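Long-range contacts in electron transfer flavoprotein, beta subunit (Thermotoga maritima, PDB 7KOE), which binds FAD and, as the beta subunit of an electron transfer flavoprotein, probably helps pass electrons between redox partners: residues Val15-Gln20 and Asp127-Gly132; Thr66-Thr71 and Glu91-Ser96. All blocks are in the same frame, centred on the assembly; numbering follows the deposited sequence.

Contact 1. Residues Val15-Gln20 and Asp127-Gly132; sequences VVCIKQ and DLILTG. With FAD (flavin-adenine dinucleotide), chain I.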
# COMPACT_ATOMS: atom_id res chain seq x y z
N VAL A 15 44.31 23.25 20.22
CA VAL A 15 43.52 22.26 19.51
C VAL A 15 42.07 22.45 19.92
O VAL A 15 41.76 22.44 21.12
CB VAL A 15 44.00 20.83 19.79
CG1 VAL A 15 42.94 19.82 19.42
CG2 VAL A 15 45.25 20.54 19.02
N VAL A 16 41.19 22.66 18.96
CA VAL A 16 39.79 22.91 19.24
C VAL A 16 39.00 21.70 18.79
O VAL A 16 38.82 21.47 17.59
CB VAL A 16 39.29 24.18 18.55
CG1 VAL A 16 37.91 24.53 19.04
CG2 VAL A 16 40.23 25.30 18.81
N CYS A 17 38.51 20.90 19.73
CA CYS A 17 37.65 19.79 19.39
C CYS A 17 36.24 20.32 19.17
O CYS A 17 35.59 20.78 20.11
CB CYS A 17 37.67 18.74 20.50
SG CYS A 17 39.31 18.35 21.11
N ILE A 18 35.77 20.29 17.92
CA ILE A 18 34.42 20.72 17.59
C ILE A 18 33.62 19.51 17.14
O ILE A 18 34.17 18.49 16.71
CB ILE A 18 34.39 21.83 16.52
CG1 ILE A 18 34.73 21.27 15.14
CG2 ILE A 18 35.33 22.95 16.87
CD1 ILE A 18 34.43 22.20 14.02
N LYS A 19 32.30 19.62 17.25
CA LYS A 19 31.41 18.53 16.90
C LYS A 19 30.34 19.05 15.95
O LYS A 19 29.74 20.09 16.19
CB LYS A 19 30.75 17.93 18.14
CG LYS A 19 30.06 16.61 17.88
CD LYS A 19 29.05 16.31 18.94
CE LYS A 19 28.22 15.10 18.60
NZ LYS A 19 27.04 15.00 19.48
N GLN A 20 30.11 18.31 14.87
CA GLN A 20 29.03 18.64 13.95
C GLN A 20 27.70 18.22 14.56
O GLN A 20 27.49 17.04 14.85
CB GLN A 20 29.25 17.96 12.61
CG GLN A 20 28.44 18.59 11.51
CD GLN A 20 28.30 17.68 10.32
OE1 GLN A 20 28.23 16.47 10.46
NE2 GLN A 20 28.27 18.27 9.13
N ASP A 127 49.36 23.17 24.10
CA ASP A 127 49.30 24.08 25.23
C ASP A 127 47.89 24.35 25.72
O ASP A 127 47.73 24.80 26.86
CB ASP A 127 49.96 25.41 24.87
CG ASP A 127 51.45 25.30 24.69
OD1 ASP A 127 52.13 26.35 24.73
OD2 ASP A 127 51.94 24.17 24.51
N LEU A 128 46.88 24.09 24.90
CA LEU A 128 45.51 24.43 25.26
C LEU A 128 44.56 23.62 24.39
O LEU A 128 44.73 23.57 23.18
CB LEU A 128 45.24 25.93 25.08
CG LEU A 128 44.00 26.51 25.73
CD1 LEU A 128 43.81 25.97 27.13
CD2 LEU A 128 44.11 28.01 25.77
N ILE A 129 43.56 23.01 25.01
CA ILE A 129 42.52 22.28 24.30
C ILE A 129 41.19 22.96 24.58
O ILE A 129 40.77 23.05 25.74
CB ILE A 129 42.48 20.80 24.69
CG1 ILE A 129 43.74 20.10 24.20
CG2 ILE A 129 41.24 20.14 24.13
CD1 ILE A 129 43.80 18.65 24.58
N LEU A 130 40.54 23.45 23.54
CA LEU A 130 39.27 24.16 23.69
C LEU A 130 38.15 23.25 23.22
O LEU A 130 38.12 22.84 22.06
CB LEU A 130 39.27 25.45 22.88
CG LEU A 130 40.45 26.39 23.08
CD1 LEU A 130 40.31 27.58 22.17
CD2 LEU A 130 40.46 26.85 24.49
N THR A 131 37.23 22.93 24.12
CA THR A 131 35.99 22.27 23.74
C THR A 131 34.83 23.19 24.06
O THR A 131 35.00 24.28 24.61
CB THR A 131 35.82 20.92 24.45
OG1 THR A 131 35.48 21.14 25.82
CG2 THR A 131 37.08 20.09 24.37
N GLY A 132 33.64 22.76 23.71
CA GLY A 132 32.45 23.48 24.10
C GLY A 132 31.88 22.93 25.38
O GLY A 132 32.29 21.87 25.86
PA FAD I . 29.74 16.74 24.61
O1A FAD I . 28.82 17.41 25.57
O2A FAD I . 30.74 15.78 25.13
O5B FAD I . 30.50 17.86 23.75
C5B FAD I . 31.44 18.71 24.44
C4B FAD I . 32.48 19.19 23.46
O4B FAD I . 33.39 18.11 23.15
C3B FAD I . 31.97 19.65 22.09
O3B FAD I . 31.53 21.00 22.11
C2B FAD I . 33.25 19.50 21.26
O2B FAD I . 34.15 20.57 21.46
C1B FAD I . 33.81 18.19 21.81
N9A FAD I . 33.30 17.03 21.10
C8A FAD I . 32.13 16.36 21.31
N7A FAD I . 31.96 15.36 20.48
C5A FAD I . 33.09 15.38 19.67
C6A FAD I . 33.50 14.58 18.60
N6A FAD I . 32.80 13.55 18.12
N1A FAD I . 34.69 14.89 18.01
C2A FAD I . 35.38 15.92 18.49
N3A FAD I . 35.09 16.74 19.49
C4A FAD I . 33.92 16.41 20.05
N1 FAD I . 27.30 9.32 25.22
C2 FAD I . 27.61 9.21 26.53
O2 FAD I . 28.78 9.09 26.89
N3 FAD I . 26.66 9.24 27.49
C4 FAD I . 25.33 9.37 27.19
O4 FAD I . 24.50 9.39 28.09
C4X FAD I . 24.97 9.49 25.84
N5 FAD I . 23.70 9.62 25.54
C5X FAD I . 23.38 9.72 24.21
C6 FAD I . 22.02 9.86 23.87
C7 FAD I . 21.62 9.97 22.56
C7M FAD I . 20.16 10.11 22.23
C8 FAD I . 22.59 9.95 21.54
C8M FAD I . 22.18 10.07 20.09
C9 FAD I . 23.93 9.82 21.86
C9A FAD I . 24.35 9.71 23.19
N10 FAD I . 25.68 9.57 23.56
C10 FAD I . 26.04 9.46 24.88
C1' FAD I . 26.72 9.55 22.51
C2' FAD I . 27.72 10.67 22.68
O2' FAD I . 27.15 11.89 22.24
C3' FAD I . 29.00 10.41 21.88
O3' FAD I . 29.79 9.46 22.58
C4' FAD I . 29.82 11.67 21.60
O4' FAD I . 31.18 11.32 21.32
C5' FAD I . 29.78 12.65 22.75
O5' FAD I . 29.00 13.81 22.38
P FAD I . 28.16 14.57 23.51
O1P FAD I . 26.74 14.69 23.07
O2P FAD I . 28.45 13.90 24.81
O3P FAD I . 28.86 16.01 23.50

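Contact 2. Residues Thr66-Thr71 and Glu91-Ser96; sequences TVYVIT and EAVHLS. With FAD (flavin-adenine dinucleotide), chain I.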
# COMPACT_ATOMS: atom_id res chain seq x y z
N THR A 66 49.42 28.31 16.88
CA THR A 66 49.04 27.46 15.76
C THR A 66 47.83 26.62 16.13
O THR A 66 47.97 25.60 16.80
CB THR A 66 50.20 26.55 15.34
OG1 THR A 66 50.21 25.39 16.17
CG2 THR A 66 51.52 27.28 15.49
N VAL A 67 46.65 27.03 15.69
CA VAL A 67 45.42 26.38 16.11
C VAL A 67 45.06 25.28 15.13
O VAL A 67 44.97 25.51 13.92
CB VAL A 67 44.27 27.39 16.24
CG1 VAL A 67 43.11 26.72 16.90
CG2 VAL A 67 44.71 28.58 17.05
N TYR A 68 44.84 24.08 15.65
CA TYR A 68 44.26 22.97 14.90
C TYR A 68 42.83 22.79 15.36
O TYR A 68 42.46 23.22 16.45
CB TYR A 68 45.03 21.68 15.12
CG TYR A 68 46.21 21.48 14.21
CD1 TYR A 68 47.16 22.47 14.04
CD2 TYR A 68 46.39 20.28 13.52
CE1 TYR A 68 48.24 22.29 13.20
CE2 TYR A 68 47.47 20.09 12.69
CZ TYR A 68 48.39 21.10 12.54
OH TYR A 68 49.47 20.91 11.71
N VAL A 69 42.01 22.17 14.52
CA VAL A 69 40.64 21.82 14.88
C VAL A 69 40.40 20.37 14.48
O VAL A 69 40.80 19.95 13.39
CB VAL A 69 39.62 22.81 14.26
CG1 VAL A 69 39.83 22.98 12.78
CG2 VAL A 69 38.20 22.38 14.51
N ILE A 70 39.82 19.59 15.38
CA ILE A 70 39.70 18.16 15.21
C ILE A 70 38.25 17.74 15.42
O ILE A 70 37.55 18.31 16.26
CB ILE A 70 40.68 17.40 16.15
CG1 ILE A 70 40.66 15.90 15.91
CG2 ILE A 70 40.42 17.73 17.61
CD1 ILE A 70 41.67 15.16 16.72
N THR A 71 37.78 16.81 14.60
CA THR A 71 36.43 16.28 14.72
C THR A 71 36.46 14.78 14.47
O THR A 71 37.01 14.32 13.47
CB THR A 71 35.48 16.94 13.72
OG1 THR A 71 35.55 18.36 13.87
CG2 THR A 71 34.05 16.50 13.97
N GLU A 91 44.89 24.47 10.64
CA GLU A 91 44.64 23.16 10.08
C GLU A 91 43.39 22.55 10.67
O GLU A 91 42.98 22.87 11.78
CB GLU A 91 45.82 22.21 10.30
CG GLU A 91 47.09 22.61 9.57
CD GLU A 91 46.97 22.45 8.07
OE1 GLU A 91 46.39 21.44 7.63
OE2 GLU A 91 47.46 23.34 7.35
N ALA A 92 42.77 21.67 9.89
CA ALA A 92 41.65 20.86 10.34
C ALA A 92 42.03 19.40 10.22
O ALA A 92 42.77 19.00 9.32
CB ALA A 92 40.39 21.14 9.54
N VAL A 93 41.51 18.59 11.13
CA VAL A 93 41.85 17.18 11.22
C VAL A 93 40.56 16.39 11.37
O VAL A 93 39.75 16.68 12.26
CB VAL A 93 42.81 16.90 12.39
CG1 VAL A 93 42.77 15.45 12.79
CG2 VAL A 93 44.22 17.30 12.03
N HIS A 94 40.35 15.42 10.50
CA HIS A 94 39.16 14.59 10.53
C HIS A 94 39.52 13.19 10.99
O HIS A 94 40.45 12.58 10.46
CB HIS A 94 38.49 14.54 9.16
CG HIS A 94 37.05 14.17 9.21
ND1 HIS A 94 36.30 13.95 8.08
CD2 HIS A 94 36.22 13.96 10.26
CE1 HIS A 94 35.07 13.63 8.43
NE2 HIS A 94 34.99 13.62 9.75
N LEU A 95 38.80 12.69 11.98
CA LEU A 95 38.90 11.30 12.41
C LEU A 95 37.68 10.60 11.83
O LEU A 95 36.66 10.43 12.50
CB LEU A 95 38.95 11.19 13.92
CG LEU A 95 39.89 12.15 14.64
CD1 LEU A 95 39.71 12.01 16.13
CD2 LEU A 95 41.33 11.90 14.25
N SER A 96 37.78 10.21 10.56
CA SER A 96 36.65 9.65 9.83
C SER A 96 36.88 8.17 9.60
O SER A 96 37.77 7.78 8.84
CB SER A 96 36.45 10.37 8.49
OG SER A 96 35.36 9.80 7.79
PA FAD I . 29.74 16.74 24.61
O1A FAD I . 28.82 17.41 25.57
O2A FAD I . 30.74 15.78 25.13
O5B FAD I . 30.50 17.86 23.75
C5B FAD I . 31.44 18.71 24.44
C4B FAD I . 32.48 19.19 23.46
O4B FAD I . 33.39 18.11 23.15
C3B FAD I . 31.97 19.65 22.09
O3B FAD I . 31.53 21.00 22.11
C2B FAD I . 33.25 19.50 21.26
O2B FAD I . 34.15 20.57 21.46
C1B FAD I . 33.81 18.19 21.81
N9A FAD I . 33.30 17.03 21.10
C8A FAD I . 32.13 16.36 21.31
N7A FAD I . 31.96 15.36 20.48
C5A FAD I . 33.09 15.38 19.67
C6A FAD I . 33.50 14.58 18.60
N6A FAD I . 32.80 13.55 18.12
N1A FAD I . 34.69 14.89 18.01
C2A FAD I . 35.38 15.92 18.49
N3A FAD I . 35.09 16.74 19.49
C4A FAD I . 33.92 16.41 20.05
N1 FAD I . 27.30 9.32 25.22
C2 FAD I . 27.61 9.21 26.53
O2 FAD I . 28.78 9.09 26.89
N3 FAD I . 26.66 9.24 27.49
C4 FAD I . 25.33 9.37 27.19
O4 FAD I . 24.50 9.39 28.09
C4X FAD I . 24.97 9.49 25.84
N5 FAD I . 23.70 9.62 25.54
C5X FAD I . 23.38 9.72 24.21
C6 FAD I . 22.02 9.86 23.87
C7 FAD I . 21.62 9.97 22.56
C7M FAD I . 20.16 10.11 22.23
C8 FAD I . 22.59 9.95 21.54
C8M FAD I . 22.18 10.07 20.09
C9 FAD I . 23.93 9.82 21.86
C9A FAD I . 24.35 9.71 23.19
N10 FAD I . 25.68 9.57 23.56
C10 FAD I . 26.04 9.46 24.88
C1' FAD I . 26.72 9.55 22.51
C2' FAD I . 27.72 10.67 22.68
O2' FAD I . 27.15 11.89 22.24
C3' FAD I . 29.00 10.41 21.88
O3' FAD I . 29.79 9.46 22.58
C4' FAD I . 29.82 11.67 21.60
O4' FAD I . 31.18 11.32 21.32
C5' FAD I . 29.78 12.65 22.75
O5' FAD I . 29.00 13.81 22.38
P FAD I . 28.16 14.57 23.51
O1P FAD I . 26.74 14.69 23.07
O2P FAD I . 28.45 13.90 24.81
O3P FAD I . 28.86 16.01 23.50

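Contact 1. Residues Val15-Gln20 and Asp127-Gly132
Val-15 to Cys-17 run parallel to Leu-128 to Thr-131 as neighbouring strands, their short axes 4.7 Å apart and 21° askew, in the Rossmann-like alpha/beta core of the ETF beta subunit, whose strand ends hold the adenosine half of FAD. The ladder zigzags in the parallel manner: Val-15 N gives to Leu-128 O, Val-15 O receives Leu-130 N at 2.9 Å, and a weaker bond joins Cys-17 N to Leu-130 O. Valine and isoleucine, branched at CB, suit extended backbones. Val-16 CG2 lies 4.1 Å from Leu-130 CD1, under helix 47-63, while Val-15 and Ile-129 share the other face, under helix 105-119. Ile-129 CG2, anti to the backbone N, reaches past the Val-15 carbonyl to Cys-17 SG at 4.0 Å. Beyond the paired residues the strands meet the cofactor. The small side chain of Cys-17 lets its strand run close beside the adenine, CB 3.4 Å from FAD N3A. Thr-131 sets its methyl CG2 beside Cys-17 CB, while its hydroxyl hydrogen-bonds to Thr-194. Lys-19 runs its extended chain over one adenine face at the N7A side, with CD 3.4 Å from FAD N7A; its NZ forms a salt bridge with Asp-137 and lies 3.6 Å from phosphate oxygen O1P. With an alanine here, the adenine would probably lose the cover that CG and CD give it near N7A, and Asp-137 its cationic partner. At Gly-132 a CB would collide with FAD O3B, to which Gly-132 N makes a weak hydrogen bond of 3.2 Å.

Contact 2. Residues Thr66-Thr71 and Glu91-Ser96
Tyr-68 and Glu-91 lie side by side across two parallel strands, and the glutamate's aliphatic stem covers one face of the ring: Glu-91 CB sits 3.5 Å from the ring centroid, only 10° off the normal, a CH-pi contact. The chain then bends at chi2 (-69°), carrying the carboxylate away so that OE1 bonds to Tyr-216, while Tyr-68 OH pairs with Arg-122. Each residue thus gives its apolar part to the other and its polar end to a third. Val-93 CG2 approaches the edge of the same ring, and its CG1 lies 3.8 Å from Ile-70 CG1, the two side chains pointing the same way. Ile-70 CD1 goes on to meet Leu-95 CD1 obliquely at 3.8 Å; Tyr-68, Ile-70 and Leu-95 of this row pack against helix 105-119. On the reverse face Val-69 CG1 rests against Ala-92 CB, and both touch Leu-81 of helix 78-85, where a small alanine fits. His-94 stands edge-on to the neighbouring strand: Thr-71 O lies in the plane of the ring at its edge, 3.3 Å from His-94 CD2, and Ser-96 CB covers one ring face. That carbonyl also takes Leu-95 N at 2.8 Å in an almost straight bond (175°). Helix 78-85 links the two strands, making a beta-alpha-beta unit, the building block of Rossmann-like nucleotide-binding folds, with Ile-70 and Thr-71 lining the adenine end of the FAD pocket.

Both contacts are buried pairs of parallel strands in one sheet, and they adjoin: strand 13-22 lies between 128-132 and 66-72, with Val-16 N bonded to Tyr-68 O and Val-16 O to Ile-70 N. Contact 1, nearer the centre of the chain, joins strands more than a hundred residues apart and meets the adenosine directly with its ends. Contact 2 links strands only 20 residues apart, joined by a single helix, buries more surface and touches FAD more lightly, at the adenine C2A. Helix 105-119 packs on both. Contact 1 pairs mainly aliphatic side chains and gives its ends, with a cysteine, a lysine and a glycine, to the cofactor; contact 2, farther out, adds an aromatic ring, a glutamate and a histidine.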